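Local coordinates for glycosyl hydrolase family 2, TIM barrel domain protein (Faecalibacterium prausnitzii A2-165, PDB 6ED2), which acts as a gut bacterial beta-glucuronidase of glycosyl hydrolase family 2, probably cleaving glucuronic acid from beta-glucuronides, at residues Y30-T35 and I363-D368; S67-P72 and D79-K84; V230-P235 and I279-G284; L439-C444 and F533-T538. All blocks are in the same frame, centred on the assembly; numbering follows the deposited sequence.

Contact 1. Residues Y30-T35 and I363-D368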
loop_
_atom_site.group_PDB
_atom_site.type_symbol
_atom_site.label_atom_id
_atom_site.label_comp_id
_atom_site.label_asym_id
_atom_site.label_seq_id
_atom_site.Cartn_x
_atom_site.Cartn_y
_atom_site.Cartn_z
ATOM N N TYR A 30 6.252 -21.129 37.586
ATOM C CA TYR A 30 5.637 -19.835 37.362
ATOM C C TYR A 30 5.186 -19.244 38.699
ATOM O O TYR A 30 4.559 -19.955 39.503
ATOM C CB TYR A 30 4.444 -19.957 36.413
ATOM C CG TYR A 30 3.998 -18.609 35.910
ATOM C CD1 TYR A 30 4.737 -17.935 34.952
ATOM C CD2 TYR A 30 2.878 -17.986 36.431
ATOM C CE1 TYR A 30 4.350 -16.701 34.493
ATOM C CE2 TYR A 30 2.484 -16.747 35.977
ATOM C CZ TYR A 30 3.223 -16.115 35.014
ATOM O OH TYR A 30 2.851 -14.881 34.559
ATOM N N PRO A 31 5.465 -17.967 38.967
ATOM C CA PRO A 31 5.109 -17.389 40.271
ATOM C C PRO A 31 3.604 -17.407 40.490
ATOM O O PRO A 31 2.819 -17.143 39.577
ATOM C CB PRO A 31 5.651 -15.958 40.190
ATOM C CG PRO A 31 6.652 -15.979 39.091
ATOM C CD PRO A 31 6.146 -16.989 38.102
ATOM N N ARG A 32 3.204 -17.758 41.710
ATOM C CA ARG A 32 1.796 -17.935 42.041
ATOM C C ARG A 32 1.507 -17.309 43.399
ATOM O O ARG A 32 2.336 -17.373 44.315
ATOM C CB ARG A 32 1.391 -19.422 42.066
ATOM C CG ARG A 32 1.495 -20.163 40.727
ATOM C CD ARG A 32 0.344 -19.836 39.771
ATOM N NE ARG A 32 0.419 -20.643 38.551
ATOM C CZ ARG A 32 -0.051 -20.257 37.367
ATOM N NH1 ARG A 32 -0.642 -19.072 37.230
ATOM N NH2 ARG A 32 0.067 -21.058 36.312
ATOM N N ALA A 33 0.339 -16.676 43.510
ATOM C CA ALA A 33 -0.216 -16.330 44.810
ATOM C C ALA A 33 -0.949 -17.551 45.350
ATOM O O ALA A 33 -1.772 -18.150 44.646
ATOM C CB ALA A 33 -1.171 -15.136 44.697
ATOM N N THR A 34 -0.640 -17.938 46.586
ATOM C CA THR A 34 -1.235 -19.132 47.181
ATOM C C THR A 34 -1.517 -18.859 48.653
ATOM O O THR A 34 -1.188 -17.795 49.185
ATOM C CB THR A 34 -0.309 -20.362 47.045
ATOM O OG1 THR A 34 0.793 -20.231 47.959
ATOM C CG2 THR A 34 0.243 -20.505 45.615
ATOM N N THR A 35 -2.094 -19.855 49.323
ATOM C CA THR A 35 -2.258 -19.832 50.768
ATOM C C THR A 35 -1.023 -19.288 51.471
ATOM O O THR A 35 -1.145 -18.524 52.437
ATOM C CB THR A 35 -2.558 -21.240 51.267
ATOM O OG1 THR A 35 -3.845 -21.639 50.789
ATOM C CG2 THR A 35 -2.543 -21.286 52.787
ATOM N N ILE A 363 2.289 -17.643 26.970
ATOM C CA ILE A 363 1.886 -18.216 25.684
ATOM C C ILE A 363 1.635 -19.725 25.806
ATOM O O ILE A 363 0.700 -20.259 25.196
ATOM C CB ILE A 363 2.944 -17.876 24.616
ATOM C CG1 ILE A 363 2.929 -16.364 24.346
ATOM C CG2 ILE A 363 2.718 -18.676 23.324
ATOM C CD1 ILE A 363 4.138 -15.855 23.605
ATOM N N TYR A 364 2.454 -20.441 26.593
ATOM C CA TYR A 364 2.205 -21.868 26.810
ATOM C C TYR A 364 0.937 -22.078 27.619
ATOM O O TYR A 364 0.179 -23.031 27.374
ATOM C CB TYR A 364 3.375 -22.539 27.544
ATOM C CG TYR A 364 4.733 -22.359 26.900
ATOM C CD1 TYR A 364 5.326 -23.401 26.180
ATOM C CD2 TYR A 364 5.426 -21.152 27.015
ATOM C CE1 TYR A 364 6.588 -23.238 25.577
ATOM C CE2 TYR A 364 6.670 -20.977 26.421
ATOM C CZ TYR A 364 7.256 -22.039 25.710
ATOM O OH TYR A 364 8.487 -21.868 25.120
ATOM N N GLN A 365 0.713 -21.217 28.614
ATOM C CA GLN A 365 -0.501 -21.327 29.412
ATOM C C GLN A 365 -1.736 -21.199 28.528
ATOM O O GLN A 365 -2.717 -21.934 28.702
ATOM C CB GLN A 365 -0.492 -20.267 30.513
ATOM C CG GLN A 365 0.686 -20.413 31.499
ATOM C CD GLN A 365 0.802 -19.221 32.455
ATOM O OE1 GLN A 365 -0.016 -18.298 32.420
ATOM N NE2 GLN A 365 1.806 -19.249 33.318
ATOM N N MET A 366 -1.690 -20.296 27.543
ATOM C CA MET A 366 -2.830 -20.152 26.641
ATOM C C MET A 366 -2.949 -21.355 25.717
ATOM O O MET A 366 -4.059 -21.828 25.451
ATOM C CB MET A 366 -2.722 -18.853 25.826
ATOM C CG MET A 366 -3.838 -18.717 24.767
ATOM S SD MET A 366 -4.499 -17.048 24.451
ATOM C CE MET A 366 -5.139 -16.664 26.084
ATOM N N ALA A 367 -1.818 -21.844 25.190
ATOM C CA ALA A 367 -1.850 -23.097 24.429
ATOM C C ALA A 367 -2.448 -24.224 25.264
ATOM O O ALA A 367 -3.243 -25.022 24.757
ATOM C CB ALA A 367 -0.451 -23.467 23.945
ATOM N N ASP A 368 -2.107 -24.279 26.558
ATOM C CA ASP A 368 -2.703 -25.283 27.438
ATOM C C ASP A 368 -4.223 -25.191 27.437
ATOM O O ASP A 368 -4.915 -26.216 27.463
ATOM C CB ASP A 368 -2.176 -25.121 28.866
ATOM C CG ASP A 368 -0.736 -25.596 29.030
ATOM O OD1 ASP A 368 -0.138 -26.170 28.083
ATOM O OD2 ASP A 368 -0.185 -25.381 30.128
#

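Contact 2. Residues S67-P72 and D79-K84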
loop_
_atom_site.group_PDB
_atom_site.type_symbol
_atom_site.label_atom_id
_atom_site.label_comp_id
_atom_site.label_asym_id
_atom_site.label_seq_id
_atom_site.Cartn_x
_atom_site.Cartn_y
_atom_site.Cartn_z
ATOM N N SER A 67 21.647 10.060 35.196
ATOM C CA SER A 67 20.597 10.534 34.313
ATOM C C SER A 67 19.860 9.322 33.770
ATOM O O SER A 67 20.432 8.238 33.645
ATOM C CB SER A 67 21.162 11.392 33.177
ATOM O OG SER A 67 21.930 10.606 32.289
ATOM N N SER A 68 18.583 9.501 33.457
ATOM C CA SER A 68 17.790 8.364 33.031
ATOM C C SER A 68 16.617 8.841 32.192
ATOM O O SER A 68 16.300 10.029 32.143
ATOM C CB SER A 68 17.309 7.555 34.235
ATOM O OG SER A 68 16.316 8.259 34.942
ATOM N N LEU A 69 15.969 7.888 31.532
ATOM C CA LEU A 69 14.727 8.140 30.824
ATOM C C LEU A 69 13.729 7.066 31.218
ATOM O O LEU A 69 14.104 5.990 31.698
ATOM C CB LEU A 69 14.932 8.170 29.297
ATOM C CG LEU A 69 15.635 6.966 28.682
ATOM C CD1 LEU A 69 14.600 5.961 28.218
ATOM C CD2 LEU A 69 16.502 7.392 27.527
ATOM N N SER A 70 12.447 7.369 31.034
ATOM C CA SER A 70 11.400 6.432 31.420
ATOM C C SER A 70 11.300 5.321 30.384
ATOM O O SER A 70 11.431 5.560 29.182
ATOM C CB SER A 70 10.059 7.151 31.558
ATOM O OG SER A 70 9.629 7.611 30.287
ATOM N N MET A 71 11.080 4.107 30.853
ATOM C CA MET A 71 11.081 2.965 29.952
ATOM C C MET A 71 10.051 1.965 30.444
ATOM O O MET A 71 10.109 1.543 31.601
ATOM C CB MET A 71 12.473 2.328 29.877
ATOM C CG MET A 71 12.551 1.058 29.041
ATOM S SD MET A 71 12.325 1.366 27.266
ATOM C CE MET A 71 13.329 2.831 26.987
ATOM N N PRO A 72 9.066 1.603 29.625
ATOM C CA PRO A 72 8.080 0.609 30.068
ATOM C C PRO A 72 8.709 -0.777 30.147
ATOM O O PRO A 72 9.541 -1.151 29.319
ATOM C CB PRO A 72 6.995 0.668 28.983
ATOM C CG PRO A 72 7.727 1.153 27.754
ATOM C CD PRO A 72 8.821 2.082 28.254
ATOM N N ASP A 79 12.512 -0.140 19.730
ATOM C CA ASP A 79 11.580 0.494 18.797
ATOM C C ASP A 79 10.756 1.615 19.428
ATOM O O ASP A 79 9.853 2.154 18.774
ATOM C CB ASP A 79 10.632 -0.548 18.197
ATOM C CG ASP A 79 11.288 -1.370 17.111
ATOM O OD1 ASP A 79 12.471 -1.089 16.792
ATOM O OD2 ASP A 79 10.620 -2.299 16.581
ATOM N N LEU A 80 11.026 1.956 20.682
ATOM C CA LEU A 80 10.344 3.074 21.318
ATOM C C LEU A 80 10.947 4.407 20.902
ATOM O O LEU A 80 10.241 5.423 20.906
ATOM C CB LEU A 80 10.393 2.909 22.843
ATOM C CG LEU A 80 9.732 1.595 23.294
ATOM C CD1 LEU A 80 9.884 1.397 24.757
ATOM C CD2 LEU A 80 8.262 1.620 22.933
ATOM N N PHE A 81 12.226 4.420 20.520
ATOM C CA PHE A 81 12.955 5.646 20.222
ATOM C C PHE A 81 12.738 6.095 18.779
ATOM O O PHE A 81 12.334 5.319 17.907
ATOM C CB PHE A 81 14.451 5.455 20.468
ATOM C CG PHE A 81 14.788 5.112 21.890
ATOM C CD1 PHE A 81 14.872 6.100 22.852
ATOM C CD2 PHE A 81 15.010 3.800 22.266
ATOM C CE1 PHE A 81 15.184 5.791 24.168
ATOM C CE2 PHE A 81 15.319 3.484 23.584
ATOM C CZ PHE A 81 15.400 4.486 24.539
ATOM N N THR A 82 13.038 7.366 18.529
ATOM C CA THR A 82 12.947 7.895 17.175
ATOM C C THR A 82 14.287 7.981 16.460
ATOM O O THR A 82 14.299 8.277 15.261
ATOM C CB THR A 82 12.304 9.284 17.189
ATOM O OG1 THR A 82 12.993 10.109 18.130
ATOM C CG2 THR A 82 10.833 9.174 17.583
ATOM N N ASP A 83 15.406 7.740 17.149
ATOM C CA ASP A 83 16.742 7.806 16.556
ATOM C C ASP A 83 17.354 6.411 16.431
ATOM O O ASP A 83 17.146 5.549 17.293
ATOM C CB ASP A 83 17.661 8.693 17.391
ATOM C CG ASP A 83 17.972 8.084 18.742
ATOM O OD1 ASP A 83 17.025 7.857 19.520
ATOM O OD2 ASP A 83 19.157 7.821 19.025
ATOM N N LYS A 84 18.140 6.204 15.367
ATOM C CA LYS A 84 18.651 4.872 15.057
ATOM C C LYS A 84 19.762 4.429 16.022
ATOM O O LYS A 84 19.903 3.228 16.285
ATOM C CB LYS A 84 19.143 4.832 13.600
ATOM C CG LYS A 84 19.594 3.446 13.129
ATOM C CD LYS A 84 19.914 3.413 11.645
ATOM C CE LYS A 84 18.704 3.791 10.818
ATOM N NZ LYS A 84 18.807 3.246 9.437
#

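Contact 3. Residues V230-P235 and I279-G284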
loop_
_atom_site.group_PDB
_atom_site.type_symbol
_atom_site.label_atom_id
_atom_site.label_comp_id
_atom_site.label_asym_id
_atom_site.label_seq_id
_atom_site.Cartn_x
_atom_site.Cartn_y
_atom_site.Cartn_z
ATOM N N VAL A 230 7.713 -34.460 43.526
ATOM C CA VAL A 230 7.801 -33.105 44.054
ATOM C C VAL A 230 9.173 -32.930 44.696
ATOM O O VAL A 230 9.599 -33.775 45.486
ATOM C CB VAL A 230 6.695 -32.824 45.094
ATOM C CG1 VAL A 230 6.867 -31.406 45.684
ATOM C CG2 VAL A 230 5.338 -33.011 44.479
ATOM N N SER A 231 9.842 -31.825 44.393
ATOM C CA SER A 231 11.100 -31.469 45.030
ATOM C C SER A 231 10.884 -30.273 45.954
ATOM O O SER A 231 10.470 -29.203 45.499
ATOM C CB SER A 231 12.161 -31.144 43.974
ATOM O OG SER A 231 12.383 -32.270 43.140
ATOM N N THR A 232 11.171 -30.451 47.245
ATOM C CA THR A 232 11.211 -29.359 48.203
ATOM C C THR A 232 12.630 -29.204 48.723
ATOM O O THR A 232 13.459 -30.102 48.566
ATOM C CB THR A 232 10.255 -29.587 49.377
ATOM O OG1 THR A 232 10.913 -30.339 50.406
ATOM C CG2 THR A 232 9.030 -30.313 48.923
ATOM N N ASN A 233 12.917 -28.039 49.318
ATOM C CA ASN A 233 14.195 -27.784 49.975
ATOM C C ASN A 233 14.170 -28.120 51.470
ATOM O O ASN A 233 14.967 -27.563 52.232
ATOM C CB ASN A 233 14.622 -26.324 49.781
ATOM C CG ASN A 233 13.656 -25.334 50.454
ATOM O OD1 ASN A 233 12.614 -25.726 50.987
ATOM N ND2 ASN A 233 13.989 -24.047 50.402
ATOM N N GLY A 234 13.265 -28.994 51.911
ATOM C CA GLY A 234 13.217 -29.359 53.308
ATOM C C GLY A 234 12.612 -30.730 53.584
ATOM O O GLY A 234 12.241 -31.467 52.673
ATOM N N PRO A 235 12.503 -31.085 54.870
ATOM C CA PRO A 235 12.135 -32.456 55.248
ATOM C C PRO A 235 10.663 -32.720 55.494
ATOM O O PRO A 235 10.300 -33.885 55.720
ATOM C CB PRO A 235 12.920 -32.641 56.558
ATOM C CG PRO A 235 12.840 -31.267 57.190
ATOM C CD PRO A 235 13.012 -30.309 56.022
ATOM N N ILE A 279 -0.325 -28.666 45.511
ATOM C CA ILE A 279 0.812 -29.278 46.185
ATOM C C ILE A 279 1.057 -28.547 47.495
ATOM O O ILE A 279 1.302 -27.335 47.493
ATOM C CB ILE A 279 2.086 -29.242 45.322
ATOM C CG1 ILE A 279 1.845 -29.781 43.912
ATOM C CG2 ILE A 279 3.213 -29.992 46.035
ATOM C CD1 ILE A 279 3.000 -29.476 42.980
ATOM N N ARG A 280 1.072 -29.289 48.604
ATOM C CA ARG A 280 1.224 -28.679 49.918
ATOM C C ARG A 280 2.323 -29.359 50.726
ATOM O O ARG A 280 2.493 -30.580 50.665
ATOM C CB ARG A 280 -0.107 -28.734 50.694
ATOM C CG ARG A 280 -1.169 -27.814 50.135
ATOM C CD ARG A 280 -2.391 -27.773 51.029
ATOM N NE ARG A 280 -3.165 -26.560 50.788
ATOM C CZ ARG A 280 -4.089 -26.082 51.616
ATOM N NH1 ARG A 280 -4.372 -26.717 52.750
ATOM N NH2 ARG A 280 -4.730 -24.964 51.311
ATOM N N ILE A 281 3.065 -28.553 51.480
ATOM C CA ILE A 281 3.959 -29.024 52.530
ATOM C C ILE A 281 3.286 -28.767 53.872
ATOM O O ILE A 281 2.704 -27.694 54.082
ATOM C CB ILE A 281 5.327 -28.321 52.457
ATOM C CG1 ILE A 281 5.952 -28.483 51.069
ATOM C CG2 ILE A 281 6.270 -28.840 53.566
ATOM C CD1 ILE A 281 7.209 -27.642 50.870
ATOM N N HIS A 282 3.356 -29.742 54.785
ATOM C CA HIS A 282 2.747 -29.635 56.108
ATOM C C HIS A 282 3.776 -29.824 57.209
ATOM O O HIS A 282 4.676 -30.666 57.097
ATOM C CB HIS A 282 1.647 -30.667 56.309
ATOM C CG HIS A 282 0.566 -30.605 55.282
ATOM N ND1 HIS A 282 -0.578 -29.855 55.447
ATOM C CD2 HIS A 282 0.458 -31.197 54.069
ATOM C CE1 HIS A 282 -1.347 -29.991 54.382
ATOM N NE2 HIS A 282 -0.744 -30.805 53.534
ATOM N N GLU A 283 3.634 -29.041 58.274
ATOM C CA GLU A 283 4.318 -29.268 59.548
ATOM C C GLU A 283 3.203 -29.498 60.562
ATOM O O GLU A 283 2.525 -28.553 60.977
ATOM C CB GLU A 283 5.214 -28.097 59.934
ATOM C CG GLU A 283 5.851 -28.223 61.328
ATOM C CD GLU A 283 7.166 -27.455 61.458
ATOM O OE1 GLU A 283 7.339 -26.427 60.761
ATOM O OE2 GLU A 283 8.035 -27.883 62.258
ATOM N N GLY A 284 2.991 -30.751 60.929
ATOM C CA GLY A 284 1.837 -31.078 61.740
ATOM C C GLY A 284 0.571 -30.825 60.953
ATOM O O GLY A 284 0.387 -31.328 59.842
#

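Contact 4. Residues L439-C444 and F533-T538. With GOL (glycerol), chain B.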
loop_
_atom_site.group_PDB
_atom_site.type_symbol
_atom_site.label_atom_id
_atom_site.label_comp_id
_atom_site.label_asym_id
_atom_site.label_seq_id
_atom_site.Cartn_x
_atom_site.Cartn_y
_atom_site.Cartn_z
ATOM N N LEU A 439 18.214 -27.314 18.162
ATOM C CA LEU A 439 19.005 -26.380 17.371
ATOM C C LEU A 439 18.160 -25.942 16.188
ATOM O O LEU A 439 17.296 -26.693 15.725
ATOM C CB LEU A 439 20.324 -26.985 16.851
ATOM C CG LEU A 439 21.286 -27.772 17.746
ATOM C CD1 LEU A 439 20.965 -29.243 17.675
ATOM C CD2 LEU A 439 22.732 -27.523 17.338
ATOM N N ASN A 440 18.384 -24.711 15.717
ATOM C CA ASN A 440 17.758 -24.239 14.483
ATOM C C ASN A 440 18.847 -23.995 13.452
ATOM O O ASN A 440 19.679 -23.093 13.616
ATOM C CB ASN A 440 16.926 -22.968 14.676
ATOM C CG ASN A 440 16.226 -22.535 13.372
ATOM O OD1 ASN A 440 15.219 -23.126 12.958
ATOM N ND2 ASN A 440 16.776 -21.522 12.714
ATOM N N GLU A 441 18.826 -24.789 12.390
ATOM C CA GLU A 441 19.732 -24.638 11.259
ATOM C C GLU A 441 21.209 -24.587 11.668
ATOM O O GLU A 441 21.928 -23.654 11.305
ATOM C CB GLU A 441 19.364 -23.397 10.459
ATOM C CG GLU A 441 18.011 -23.481 9.792
ATOM C CD GLU A 441 17.737 -22.292 8.894
ATOM O OE1 GLU A 441 18.451 -21.274 9.009
ATOM O OE2 GLU A 441 16.809 -22.375 8.068
ATOM N N PRO A 442 21.692 -25.574 12.416
ATOM C CA PRO A 442 23.130 -25.648 12.673
ATOM C C PRO A 442 23.840 -26.158 11.432
ATOM O O PRO A 442 23.249 -26.817 10.574
ATOM C CB PRO A 442 23.236 -26.654 13.826
ATOM C CG PRO A 442 22.098 -27.568 13.589
ATOM C CD PRO A 442 20.986 -26.754 12.951
ATOM N N GLN A 443 25.127 -25.833 11.337
ATOM C CA GLN A 443 25.955 -26.348 10.250
ATOM C C GLN A 443 26.291 -27.814 10.557
ATOM O O GLN A 443 27.399 -28.158 10.960
ATOM C CB GLN A 443 27.212 -25.493 10.088
ATOM C CG GLN A 443 28.124 -25.903 8.920
ATOM C CD GLN A 443 29.370 -25.023 8.791
ATOM O OE1 GLN A 443 29.872 -24.460 9.768
ATOM N NE2 GLN A 443 29.862 -24.893 7.569
ATOM N N CYS A 444 25.292 -28.689 10.376
ATOM C CA CYS A 444 25.408 -30.081 10.813
ATOM C C CYS A 444 26.134 -30.972 9.800
ATOM O O CYS A 444 26.103 -32.203 9.940
ATOM C CB CYS A 444 24.025 -30.664 11.149
ATOM S SG CYS A 444 22.804 -30.883 9.794
ATOM N N PHE A 533 7.991 -30.358 8.105
ATOM C CA PHE A 533 8.594 -29.123 7.639
ATOM C C PHE A 533 8.372 -28.045 8.685
ATOM O O PHE A 533 7.246 -27.828 9.146
ATOM C CB PHE A 533 8.037 -28.733 6.271
ATOM C CG PHE A 533 8.526 -29.640 5.172
ATOM C CD1 PHE A 533 9.669 -29.324 4.459
ATOM C CD2 PHE A 533 7.876 -30.840 4.901
ATOM C CE1 PHE A 533 10.143 -30.183 3.475
ATOM C CE2 PHE A 533 8.329 -31.696 3.904
ATOM C CZ PHE A 533 9.464 -31.374 3.202
ATOM N N THR A 534 9.455 -27.418 9.105
ATOM C CA THR A 534 9.376 -26.365 10.095
ATOM C C THR A 534 9.571 -24.979 9.497
ATOM O O THR A 534 9.321 -23.988 10.192
ATOM C CB THR A 534 10.412 -26.605 11.207
ATOM O OG1 THR A 534 11.633 -27.073 10.620
ATOM C CG2 THR A 534 9.889 -27.641 12.193
ATOM N N GLU A 535 10.026 -24.877 8.248
ATOM C CA GLU A 535 10.011 -23.604 7.535
ATOM C C GLU A 535 9.816 -23.857 6.052
ATOM O O GLU A 535 10.288 -24.862 5.508
ATOM C CB GLU A 535 11.296 -22.786 7.722
ATOM C CG GLU A 535 11.505 -22.339 9.140
ATOM C CD GLU A 535 12.615 -21.361 9.285
ATOM O OE1 GLU A 535 12.984 -20.728 8.265
ATOM O OE2 GLU A 535 13.102 -21.218 10.431
ATOM N N TYR A 536 9.141 -22.905 5.414
ATOM C CA TYR A 536 8.925 -22.763 3.982
ATOM C C TYR A 536 8.002 -21.561 3.790
ATOM O O TYR A 536 7.268 -21.170 4.708
ATOM C CB TYR A 536 8.336 -24.029 3.354
ATOM C CG TYR A 536 6.921 -24.404 3.770
ATOM C CD1 TYR A 536 5.853 -24.215 2.893
ATOM C CD2 TYR A 536 6.654 -24.970 5.010
ATOM C CE1 TYR A 536 4.564 -24.567 3.241
ATOM C CE2 TYR A 536 5.361 -25.347 5.367
ATOM C CZ TYR A 536 4.319 -25.142 4.476
ATOM O OH TYR A 536 3.023 -25.503 4.807
ATOM N N GLY A 537 8.092 -20.946 2.611
ATOM C CA GLY A 537 7.321 -19.753 2.327
ATOM C C GLY A 537 8.046 -18.747 1.450
ATOM O O GLY A 537 9.206 -18.953 1.070
ATOM N N THR A 538 7.370 -17.653 1.103
ATOM C CA THR A 538 7.968 -16.616 0.280
ATOM C C THR A 538 7.595 -15.270 0.871
ATOM O O THR A 538 6.519 -15.107 1.455
ATOM C CB THR A 538 7.505 -16.654 -1.200
ATOM O OG1 THR A 538 6.144 -16.206 -1.309
ATOM C CG2 THR A 538 7.644 -18.038 -1.799
HETATM C C1 GOL B . 15.344 -18.618 9.653
HETATM O O1 GOL B . 15.454 -19.894 10.303
HETATM C C2 GOL B . 15.480 -18.800 8.065
HETATM O O2 GOL B . 15.331 -20.133 7.614
HETATM C C3 GOL B . 16.832 -18.187 7.618
HETATM O O3 GOL B . 16.792 -18.178 6.197
#

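Contact 1. Residues Y30-T35 and I363-D368
Helix 361-370 on the outside of the TIM barrel meets the N-terminal arm of the chain through Gln365, whose amide stands over the ring of Tyr30. Gln365 NE2 sits 3.3 Å above the plane of the Tyr30 ring, over its centre, and lies 3.5 Å from Tyr30 CG. Ring and amide planes are 87° apart, so the amide plane stands almost upright on the ring with its nitrogen leading. Beyond CG the Gln365 chain is extended (chi2 171°), which carries the amide straight out from the helix. The geometry is compatible with a weak amide-aromatic attraction, although no hydrogen bond crosses the contact. The opposite face of the Tyr30 ring is covered by Pro31 CD, 3.4 Å above the plane and displaced toward the rim.

Arg32 stands at the rim of the ring on the same side as Gln365: Tyr30 CD2 lies 3.7 Å above one face of the Arg32 guanidinium, over its centre. The bend at chi2 (-77°) turns the guanidinium toward the tyrosine. Arg32 and Gln365 come from opposite directions, and Arg32 NH2 stops 3.9 Å from Gln365 NE2, two donors with no hydrogen bond between them.

Tyr30 OH is tied to Glu362 on the same barrel helix, and Tyr30 also packs on Trp201 of strand 200-205. A lightly buried aromatic and amide contact thus fastens an irregular N-terminal segment to the outer helical layer of a TIM barrel.

Contact 2. Residues S67-P72 and D79-K84
The Phe81 ring is approached at its rim by Leu69, whose CD2 lies near the ring plane, 3.9 Å from Phe81 CE1. Met71 comes to the same end of the ring obliquely, its CE 3.6 Å from Phe81 CZ, with the two side chains crossing at about a right angle. Both methyls thus meet the outer end of the phenyl group, next to each other on the side of strand 69-73. Leu69 reaches the ring with both branches, since its CD1 is 4.0 Å from Phe81 CZ.

Met71 turns back on itself at chi2 (69°) and chi3 (43°), and this curl sends sulfur and methyl to different partners: while CE goes to Phe81, SD lies 3.5 Å from Leu80 CD1. The same leucine methyl meets the end of the proline ring, Pro72 CG lying 3.7 Å from Leu80 CD1. Leu80 CD1 is thus shared by two successive strand residues.

The strand pairs with strand 38-51 through backbone bonds of Leu69 and Met71, and Met71 also packs on Phe48. The second subunit covers this end of the contact: its Lys338 packs on Leu80 and its Leu334 on Pro72. No hydrogen bond joins the two segments: the fit rests on van der Waals contact and the burial of apolar carbon and sulfur, so shape complementarity rather than polar direction holds the returning loop against its strand.

Contact 3. Residues V230-P235 and I279-G284
The two strand ends run in broadly the same direction on facing sheets, with the CA atoms of Val230 and Ile279 8.2 Å apart and those of Thr232 and Ile281 8.5 Å apart, too far for backbone pairing but suited to side-chain packing between layers. At the first pair, Ile279 CG2 meets both methyls of valine, 3.9 Å from Val230 CG1 and 4.0 Å from Val230 CG2, as the side chains slide past each other in opposite directions. Further along, threonine and isoleucine meet tip to tip, with Thr232 CG2 3.8 Å from Ile281 CD1.

Thr232 divides its two branches between different tasks. Its methyl faces the isoleucine, whereas OG1, at chi1 88°, accepts a hydrogen bond from Gly234 N at 3.1 Å, with an N-H...O angle of 164°. This ST turn lies where strand 223-232 ends and the chain passes over to strand 238-244 of the facing sheet. The hydroxyl therefore has a backbone donor of its own segment while the methyl stays in the apolar layer.

Val210 of strand 210-219 touches both Val230 and Ile279 and extends the core on one side; Val238 of strand 238-244 packs on both Val230 and Thr232. That strand also carries Thr239 and Glu241, which bind a magnesium ion about 6 Å from the side chain of Ile279. Apolar residues meeting between a three-stranded and a four-stranded antiparallel sheet are the hallmark of a beta sandwich, here the immunoglobulin-like domain of family 2 glycosyl hydrolases.

Contact 4. Residues L439-C444 and F533-T538
Hydrogen bonds through a bound glycerol, probably from the crystallisation liquor, connect Asn440 and Glu441 to Glu535. Glycerol O1 receives a bond from Asn440 ND2 (3.2 Å, angle 161°) and gives one to Glu535 OE2 at 2.7 Å. Glycerol O2 lies 2.7 Å from Glu441 OE2 and 2.5 Å from Glu535 OE1, and its one proton can serve only one of them. Both oxygens of Glu535 thus face neighbouring hydroxyls of the same small polyol.

Direct approaches between the protein groups are looser and unbonded. Glu441 OE2 and Glu535 OE1 are 4.2 Å apart, two carboxylates converging on the same hydroxyl, one from the loop just past strand 433-440, the other from the end of strand 531-535. Asn440 OD1 stands 3.8 Å from Glu535 OE2, with amide and carboxylate planes only 19° apart. Glu535 reaches this point on a chain extended beyond CG (chi2 -170°).

Second-shell polar groups position the first. Arg353 bridges the contact, forming a salt bridge to Glu535 OE2 through NH2 and a hydrogen bond to Asn440 OD1 through NH1; Thr473 also binds that amide oxygen. Tyr497 OH holds Glu535 OE1, and Asn495 ND2 bonds to Glu441 OE2.

Two carboxylates beside a polyol at the C-terminal ends of barrel strands are consistent with the active-site region of a family 2 hydrolase. Parallel strands 433-440 and 531-535 are separated in the barrel by strands 470-474 and 492-495, and beyond Glu535 the chain packs Tyr536 on helix 554-570.

In the fold
From the N terminus, the chain opens contact 1 at residues 30-35, then closes the short loop of contact 2 within the sugar-binding domain and the wider one of contact 3 within the beta sandwich. Both are nested inside the long loop that contact 1 completes at helix 361-370, bringing the N-terminal segment back to the barrel. Contact 4 follows in series and joins two strand ends inside the barrel, on the opposite side of the chain's centre from contacts 1 and 3. Contacts 1 and 3 touch where Thr35 packs on Arg280. Contacts 1 and 2 also meet between subunits, Met366 packing on Ser70 of the second subunit.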